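Local structure of D-isomer specific 2-hydroxyacid dehydrogenase NAD-binding (Xanthobacter autotrophicus, 4XA8) at residues R97-F110 and L284-I297. The protein probably acts as an NAD(P)H-dependent oxidoreductase of the D-isomer-specific 2-hydroxyacid dehydrogenase family, and binds NADPH. Numbering follows the deposited sequence.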
ATOM      1  N   ARG A  97      -7.583  22.325 -18.440  1.00 48.95           N
ATOM      2  CA  ARG A  97      -6.996  21.391 -17.507  1.00 50.99           C
ATOM      3  C   ARG A  97      -6.658  20.134 -18.310  1.00 49.35           C
ATOM      4  O   ARG A  97      -7.079  19.982 -19.467  1.00 48.62           O
ATOM      5  CB  ARG A  97      -7.954  21.104 -16.348  1.00 56.55           C
ATOM      6  CG  ARG A  97      -8.951  19.988 -16.614  1.00 62.62           C
ATOM      7  CD  ARG A  97     -10.177  20.078 -15.716  1.00 69.81           C
ATOM      8  NE  ARG A  97     -11.193  19.155 -16.202  1.00 75.43           N
ATOM      9  CZ  ARG A  97     -11.957  19.354 -17.280  1.00 79.89           C
ATOM     10  NH1 ARG A  97     -11.843  20.462 -18.015  1.00 81.24           N
ATOM     11  NH2 ARG A  97     -12.853  18.440 -17.633  1.00 83.82           N
ATOM     12  N   LEU A  98      -5.868  19.258 -17.716  1.00 48.46           N
ATOM     13  CA  LEU A  98      -5.551  18.006 -18.351  1.00 49.89           C
ATOM     14  C   LEU A  98      -6.660  17.009 -18.009  1.00 54.78           C
ATOM     15  O   LEU A  98      -7.190  16.990 -16.900  1.00 57.40           O
ATOM     16  CB  LEU A  98      -4.208  17.480 -17.895  1.00 49.21           C
ATOM     17  CG  LEU A  98      -3.067  18.494 -17.970  1.00 47.29           C
ATOM     18  CD1 LEU A  98      -1.866  17.917 -17.233  1.00 46.29           C
ATOM     19  CD2 LEU A  98      -2.764  18.881 -19.414  1.00 44.95           C
ATOM     20  N   SER A  99      -7.038  16.215 -18.991  1.00 57.68           N
ATOM     21  CA  SER A  99      -8.023  15.177 -18.798  1.00 62.75           C
ATOM     22  C   SER A  99      -7.250  13.887 -18.976  1.00 64.42           C
ATOM     23  O   SER A  99      -6.904  13.520 -20.092  1.00 65.60           O
ATOM     24  CB  SER A  99      -9.135  15.336 -19.837  1.00 65.16           C
ATOM     25  OG  SER A  99     -10.049  14.251 -19.828  1.00 71.88           O
ATOM     26  N   ASP A 100      -6.904  13.239 -17.871  1.00 54.00           N
ATOM     27  CA  ASP A 100      -6.175  11.996 -17.955  1.00 55.44           C
ATOM     28  C   ASP A 100      -7.139  10.952 -17.447  1.00 53.22           C
ATOM     29  O   ASP A 100      -7.384  10.855 -16.232  1.00 49.49           O
ATOM     30  CB  ASP A 100      -4.886  12.011 -17.133  1.00 59.65           C
ATOM     31  CG  ASP A 100      -4.128  10.694 -17.244  1.00 65.40           C
ATOM     32  OD1 ASP A 100      -4.686   9.673 -16.788  1.00 64.78           O
ATOM     33  OD2 ASP A 100      -3.015  10.676 -17.827  1.00 69.96           O
ATOM     34  N   PRO A 101      -7.700  10.175 -18.381  1.00 52.94           N
ATOM     35  CA  PRO A 101      -8.776   9.251 -18.116  1.00 53.14           C
ATOM     36  C   PRO A 101      -8.509   8.262 -17.022  1.00 49.72           C
ATOM     37  O   PRO A 101      -9.458   7.687 -16.539  1.00 54.78           O
ATOM     38  CB  PRO A 101      -8.913   8.504 -19.444  1.00 54.25           C
ATOM     39  CG  PRO A 101      -8.624   9.551 -20.425  1.00 57.36           C
ATOM     40  CD  PRO A 101      -7.513  10.355 -19.830  1.00 55.48           C
ATOM     41  N   ASN A 102      -7.249   8.053 -16.663  1.00 48.70           N
ATOM     42  CA  ASN A 102      -6.869   7.154 -15.585  1.00 48.97           C
ATOM     43  C   ASN A 102      -6.457   7.743 -14.247  1.00 47.39           C
ATOM     44  O   ASN A 102      -5.999   7.020 -13.353  1.00 44.14           O
ATOM     45  CB  ASN A 102      -5.740   6.312 -16.112  1.00 56.01           C
ATOM     46  CG  ASN A 102      -6.261   5.122 -16.897  1.00 60.58           C
ATOM     47  OD1 ASN A 102      -7.195   4.429 -16.448  1.00 63.22           O
ATOM     48  ND2 ASN A 102      -5.675   4.876 -18.057  1.00 61.00           N
ATOM     49  N   MET A 103      -6.607   9.056 -14.064  1.00 47.47           N
ATOM     50  CA  MET A 103      -6.129   9.657 -12.842  1.00 47.02           C
ATOM     51  C   MET A 103      -6.983   9.111 -11.723  1.00 44.34           C
ATOM     52  O   MET A 103      -6.504   8.967 -10.586  1.00 45.28           O
ATOM     53  CB  MET A 103      -6.228  11.193 -12.892  1.00 55.26           C
ATOM     54  CG  MET A 103      -5.863  11.904 -11.577  1.00 59.62           C
ATOM     55  SD  MET A 103      -6.849  13.409 -11.332  1.00 75.95           S
ATOM     56  CE  MET A 103      -6.305  13.979  -9.720  1.00 69.61           C
ATOM     57  N   SER A 104      -8.246   8.838 -12.036  1.00 41.47           N
ATOM     58  CA  SER A 104      -9.165   8.242 -11.083  1.00 45.82           C
ATOM     59  C   SER A 104      -8.606   6.922 -10.531  1.00 43.95           C
ATOM     60  O   SER A 104      -8.766   6.627  -9.349  1.00 45.42           O
ATOM     61  CB  SER A 104     -10.499   7.996 -11.751  1.00 48.16           C
ATOM     62  OG  SER A 104     -11.379   7.420 -10.838  1.00 54.06           O
ATOM     63  N   GLN A 105      -8.037   6.129 -11.429  1.00 42.28           N
ATOM     64  CA  GLN A 105      -7.377   4.830 -11.095  1.00 40.42           C
ATOM     65  C   GLN A 105      -6.113   4.999 -10.287  1.00 37.57           C
ATOM     66  O   GLN A 105      -5.946   4.398  -9.259  1.00 34.49           O
ATOM     67  CB  GLN A 105      -6.992   4.076 -12.379  1.00 43.88           C
ATOM     68  CG  GLN A 105      -6.261   2.778 -12.067  1.00 46.68           C
ATOM     69  CD  GLN A 105      -7.163   1.834 -11.313  1.00 49.32           C
ATOM     70  OE1 GLN A 105      -7.989   1.149 -11.942  1.00 55.13           O
ATOM     71  NE2 GLN A 105      -7.016   1.761  -9.959  1.00 47.64           N
ATOM     72  N   MET A 106      -5.223   5.846 -10.764  1.00 36.44           N
ATOM     73  CA  MET A 106      -3.999   6.117 -10.073  1.00 37.42           C
ATOM     74  C   MET A 106      -4.226   6.719  -8.672  1.00 32.98           C
ATOM     75  O   MET A 106      -3.525   6.411  -7.723  1.00 30.59           O
ATOM     76  CB  MET A 106      -3.179   7.077 -10.920  1.00 42.62           C
ATOM     77  CG  MET A 106      -1.786   7.358 -10.390  1.00 46.44           C
ATOM     78  SD  MET A 106      -0.968   8.653 -11.343  1.00 60.98           S
ATOM     79  CE  MET A 106       0.545   8.763 -10.419  1.00 53.97           C
ATOM     80  N   MET A 107      -5.195   7.612  -8.557  1.00 30.97           N
ATOM     81  CA  MET A 107      -5.567   8.118  -7.261  1.00 29.53           C
ATOM     82  C   MET A 107      -6.165   7.023  -6.348  1.00 26.46           C
ATOM     83  O   MET A 107      -5.815   6.928  -5.180  1.00 24.27           O
ATOM     84  CB  MET A 107      -6.535   9.307  -7.426  1.00 31.33           C
ATOM     85  CG  MET A 107      -7.159   9.733  -6.129  1.00 31.44           C
ATOM     86  SD  MET A 107      -5.991  10.547  -5.032  1.00 33.44           S
ATOM     87  CE  MET A 107      -5.981  12.177  -5.827  1.00 35.36           C
ATOM     88  N   ALA A 108      -7.063   6.194  -6.876  1.00 26.10           N
ATOM     89  CA  ALA A 108      -7.670   5.176  -6.044  1.00 25.60           C
ATOM     90  C   ALA A 108      -6.615   4.210  -5.572  1.00 24.17           C
ATOM     91  O   ALA A 108      -6.687   3.747  -4.432  1.00 24.37           O
ATOM     92  CB  ALA A 108      -8.726   4.395  -6.795  1.00 26.69           C
ATOM     93  N   SER A 109      -5.671   3.863  -6.445  1.00 24.39           N
ATOM     94  CA  SER A 109      -4.603   2.924  -6.094  1.00 23.40           C
ATOM     95  C   SER A 109      -3.746   3.565  -5.010  1.00 22.93           C
ATOM     96  O   SER A 109      -3.364   2.905  -4.025  1.00 22.97           O
ATOM     97  CB  SER A 109      -3.742   2.613  -7.331  1.00 25.13           C
ATOM     98  OG  SER A 109      -4.465   1.906  -8.317  1.00 25.10           O
ATOM     99  N   PHE A 110      -3.433   4.862  -5.124  1.00 23.09           N
ATOM    100  CA  PHE A 110      -2.623   5.500  -4.108  1.00 22.72           C
ATOM    101  C   PHE A 110      -3.348   5.532  -2.716  1.00 22.39           C
ATOM    102  O   PHE A 110      -2.760   5.281  -1.680  1.00 21.47           O
ATOM    103  CB  PHE A 110      -2.244   6.937  -4.526  1.00 24.29           C
ATOM    104  CG  PHE A 110      -1.254   7.578  -3.591  1.00 25.79           C
ATOM    105  CD1 PHE A 110       0.072   7.198  -3.622  1.00 27.61           C
ATOM    106  CD2 PHE A 110      -1.650   8.488  -2.648  1.00 25.40           C
ATOM    107  CE1 PHE A 110       0.997   7.759  -2.749  1.00 29.15           C
ATOM    108  CE2 PHE A 110      -0.740   9.046  -1.781  1.00 27.46           C
ATOM    109  CZ  PHE A 110       0.592   8.686  -1.829  1.00 28.15           C
ATOM    110  N   LEU A 284       2.249  12.786  -5.139  1.00 33.86           N
ATOM    111  CA  LEU A 284       2.270  11.549  -5.864  1.00 35.48           C
ATOM    112  C   LEU A 284       0.910  11.036  -6.247  1.00 35.01           C
ATOM    113  O   LEU A 284       0.805  10.172  -7.112  1.00 35.19           O
ATOM    114  CB  LEU A 284       2.916  10.449  -5.022  1.00 33.70           C
ATOM    115  CG  LEU A 284       4.339  10.730  -4.567  1.00 34.44           C
ATOM    116  CD1 LEU A 284       4.808   9.480  -3.799  1.00 34.58           C
ATOM    117  CD2 LEU A 284       5.242  11.052  -5.735  1.00 36.81           C
ATOM    118  N   ALA A 285      -0.140  11.481  -5.570  1.00 34.83           N
ATOM    119  CA  ALA A 285      -1.443  10.828  -5.791  1.00 35.36           C
ATOM    120  C   ALA A 285      -2.035  11.247  -7.133  1.00 38.64           C
ATOM    121  O   ALA A 285      -2.699  10.475  -7.797  1.00 45.53           O
ATOM    122  CB  ALA A 285      -2.404  11.211  -4.687  1.00 36.35           C
ATOM    123  N   SER A 286      -1.799  12.495  -7.494  1.00 39.37           N
ATOM    124  CA  SER A 286      -2.490  13.188  -8.569  1.00 45.30           C
ATOM    125  C   SER A 286      -1.504  13.732  -9.625  1.00 46.02           C
ATOM    126  O   SER A 286      -1.827  14.695 -10.345  1.00 45.64           O
ATOM    127  CB  SER A 286      -3.256  14.370  -7.934  1.00 47.49           C
ATOM    128  OG  SER A 286      -2.380  15.085  -7.037  1.00 49.48           O
ATOM    129  N   ILE A 287      -0.346  13.097  -9.765  1.00 50.29           N
ATOM    130  CA  ILE A 287       0.714  13.576 -10.682  1.00 48.55           C
ATOM    131  C   ILE A 287       0.350  13.482 -12.184  1.00 43.21           C
ATOM    132  O   ILE A 287      -0.145  12.478 -12.672  1.00 41.76           O
ATOM    133  CB  ILE A 287       2.093  12.923 -10.347  1.00 52.21           C
ATOM    134  CG1 ILE A 287       3.259  13.763 -10.907  1.00 55.65           C
ATOM    135  CG2 ILE A 287       2.173  11.504 -10.845  1.00 53.56           C
ATOM    136  CD1 ILE A 287       3.816  14.787  -9.921  1.00 57.85           C
ATOM    137  N   ALA A 288       0.538  14.577 -12.925  1.00 38.38           N
ATOM    138  CA  ALA A 288       0.391  14.534 -14.376  1.00 37.18           C
ATOM    139  C   ALA A 288       1.551  13.827 -15.114  1.00 36.39           C
ATOM    140  O   ALA A 288       2.757  14.020 -14.812  1.00 38.75           O
ATOM    141  CB  ALA A 288       0.184  15.938 -14.925  1.00 37.04           C
ATOM    142  N   ILE A 289       1.177  13.022 -16.092  1.00 36.42           N
ATOM    143  CA  ILE A 289       2.113  12.148 -16.811  1.00 38.61           C
ATOM    144  C   ILE A 289       2.389  12.732 -18.173  1.00 32.85           C
ATOM    145  O   ILE A 289       1.483  12.820 -19.007  1.00 33.14           O
ATOM    146  CB  ILE A 289       1.552  10.735 -17.077  1.00 40.31           C
ATOM    147  CG1 ILE A 289       1.032  10.058 -15.805  1.00 45.80           C
ATOM    148  CG2 ILE A 289       2.622   9.853 -17.749  1.00 40.52           C
ATOM    149  CD1 ILE A 289       2.091   9.788 -14.792  1.00 46.18           C
ATOM    150  N   PRO A 290       3.619  13.152 -18.415  1.00 33.57           N
ATOM    151  CA  PRO A 290       3.907  13.888 -19.675  1.00 32.49           C
ATOM    152  C   PRO A 290       3.540  13.128 -20.963  1.00 33.43           C
ATOM    153  O   PRO A 290       2.928  13.690 -21.850  1.00 31.17           O
ATOM    154  CB  PRO A 290       5.416  14.099 -19.594  1.00 33.31           C
ATOM    155  CG  PRO A 290       5.654  14.265 -18.136  1.00 33.17           C
ATOM    156  CD  PRO A 290       4.701  13.323 -17.425  1.00 33.49           C
ATOM    157  N   ARG A 291       3.863  11.840 -21.018  1.00 34.13           N
ATOM    158  CA  ARG A 291       3.667  11.054 -22.229  1.00 38.08           C
ATOM    159  C   ARG A 291       2.179  10.988 -22.598  1.00 38.63           C
ATOM    160  O   ARG A 291       1.822  11.089 -23.767  1.00 39.73           O
ATOM    161  CB  ARG A 291       4.268   9.647 -22.041  1.00 42.31           C
ATOM    162  CG  ARG A 291       4.310   8.784 -23.286  1.00 49.21           C
ATOM    163  CD  ARG A 291       5.093   7.501 -23.041  1.00 54.80           C
ATOM    164  NE  ARG A 291       4.751   6.907 -21.749  1.00 57.43           N
ATOM    165  CZ  ARG A 291       3.624   6.244 -21.478  1.00 63.60           C
ATOM    166  NH1 ARG A 291       2.698   6.045 -22.415  1.00 65.21           N
ATOM    167  NH2 ARG A 291       3.432   5.750 -20.252  1.00 70.34           N
ATOM    168  N   THR A 292       1.310  10.847 -21.608  1.00 37.60           N
ATOM    169  CA  THR A 292      -0.104  10.660 -21.867  1.00 39.12           C
ATOM    170  C   THR A 292      -0.868  11.973 -21.932  1.00 39.83           C
ATOM    171  O   THR A 292      -1.950  12.027 -22.533  1.00 40.16           O
ATOM    172  CB  THR A 292      -0.709   9.679 -20.850  1.00 42.76           C
ATOM    173  OG1 THR A 292      -0.592  10.175 -19.520  1.00 45.60           O
ATOM    174  CG2 THR A 292       0.030   8.365 -20.915  1.00 44.30           C
ATOM    175  N   ALA A 293      -0.308  13.047 -21.362  1.00 34.00           N
ATOM    176  CA  ALA A 293      -0.955  14.382 -21.447  1.00 35.08           C
ATOM    177  C   ALA A 293      -0.507  15.252 -22.658  1.00 32.32           C
ATOM    178  O   ALA A 293      -1.254  16.088 -23.147  1.00 33.12           O
ATOM    179  CB  ALA A 293      -0.772  15.130 -20.115  1.00 33.63           C
ATOM    180  N   ALA A 294       0.708  15.029 -23.167  1.00 33.58           N
ATOM    181  CA  ALA A 294       1.280  15.872 -24.240  1.00 34.16           C
ATOM    182  C   ALA A 294       0.430  15.949 -25.503  1.00 34.90           C
ATOM    183  O   ALA A 294       0.335  17.021 -26.106  1.00 35.87           O
ATOM    184  CB  ALA A 294       2.675  15.390 -24.600  1.00 36.84           C
ATOM    185  N   PRO A 295      -0.188  14.821 -25.923  1.00 37.53           N
ATOM    186  CA  PRO A 295      -1.006  14.829 -27.137  1.00 39.37           C
ATOM    187  C   PRO A 295      -2.176  15.785 -27.102  1.00 39.77           C
ATOM    188  O   PRO A 295      -2.357  16.528 -28.069  1.00 41.70           O
ATOM    189  CB  PRO A 295      -1.484  13.373 -27.244  1.00 41.39           C
ATOM    190  CG  PRO A 295      -0.373  12.605 -26.632  1.00 40.78           C
ATOM    191  CD  PRO A 295       0.040  13.435 -25.458  1.00 37.87           C
ATOM    192  N   GLN A 296      -2.929  15.817 -25.996  1.00 41.13           N
ATOM    193  CA  GLN A 296      -4.073  16.740 -25.870  1.00 40.76           C
ATOM    194  C   GLN A 296      -3.625  18.207 -25.798  1.00 38.02           C
ATOM    195  O   GLN A 296      -4.338  19.088 -26.280  1.00 36.36           O
ATOM    196  CB  GLN A 296      -5.035  16.364 -24.717  1.00 43.85           C
ATOM    197  CG  GLN A 296      -4.505  16.636 -23.305  1.00 47.56           C
ATOM    198  CD  GLN A 296      -5.318  16.000 -22.168  1.00 49.91           C
ATOM    199  OE1 GLN A 296      -5.773  16.696 -21.270  1.00 48.46           O
ATOM    200  NE2 GLN A 296      -5.470  14.666 -22.189  1.00 50.91           N
ATOM    201  N   ILE A 297      -2.432  18.473 -25.254  1.00 34.27           N
ATOM    202  CA  ILE A 297      -1.879  19.833 -25.280  1.00 34.78           C
ATOM    203  C   ILE A 297      -1.542  20.267 -26.731  1.00 36.85           C
ATOM    204  O   ILE A 297      -1.952  21.357 -27.196  1.00 33.96           O
ATOM    205  CB  ILE A 297      -0.641  19.946 -24.361  1.00 33.07           C
ATOM    206  CG1 ILE A 297      -1.028  19.626 -22.915  1.00 31.97           C
ATOM    207  CG2 ILE A 297      -0.015  21.324 -24.493  1.00 34.44           C
ATOM    208  CD1 ILE A 297       0.135  19.353 -21.982  1.00 30.83           C
TER
HETATM  209  O   HOH W   1      -6.056  19.348 -21.785  1.00 38.97           O
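Q296 and S99 illustrate how a side-chain amide can pair with a peptide backbone much as a neighbouring strand would. S99 N donates to Q296 OE1 at 2.7 Å, almost straight (170°) and on a lone pair in the carbonyl plane, while Q296 NE2 returns a bond to S99 O at 2.8 Å. The two bonds hold both ends of the amide and fix its rotation; a water donates to OE1 and to R97 O as well. Without the amide, as with an alanine here, S99 N and O would probably lose these mates and the water one acceptor.

L98 shows the apolar counterpart. Its CB lies 3.8 Å from Q296 OE1; CG stands anti to the carbonyl carbon (chi1 -50°), which brings CD1 to A288 CB and A293 CB, while CD2 meets I297 CD1 at 3.9 Å. Further along, T292 OG1 donates to D100 OD2, while OD1 of the same carboxylate accepts from N102 N, closing an Asx turn. At the far end the F110 ring lays one face over A285 CA, and M107 SD packs on A285 CB.

The two segments are the paired crossings between the two parallel-sheet domains of this family: one leads from strand 95-97 into helix 103-119, the other from the NADPH-binding residues A285 and S286 into helix 290-306, which packs on helix 19-29, while M103 touches L155 of helix 154-165.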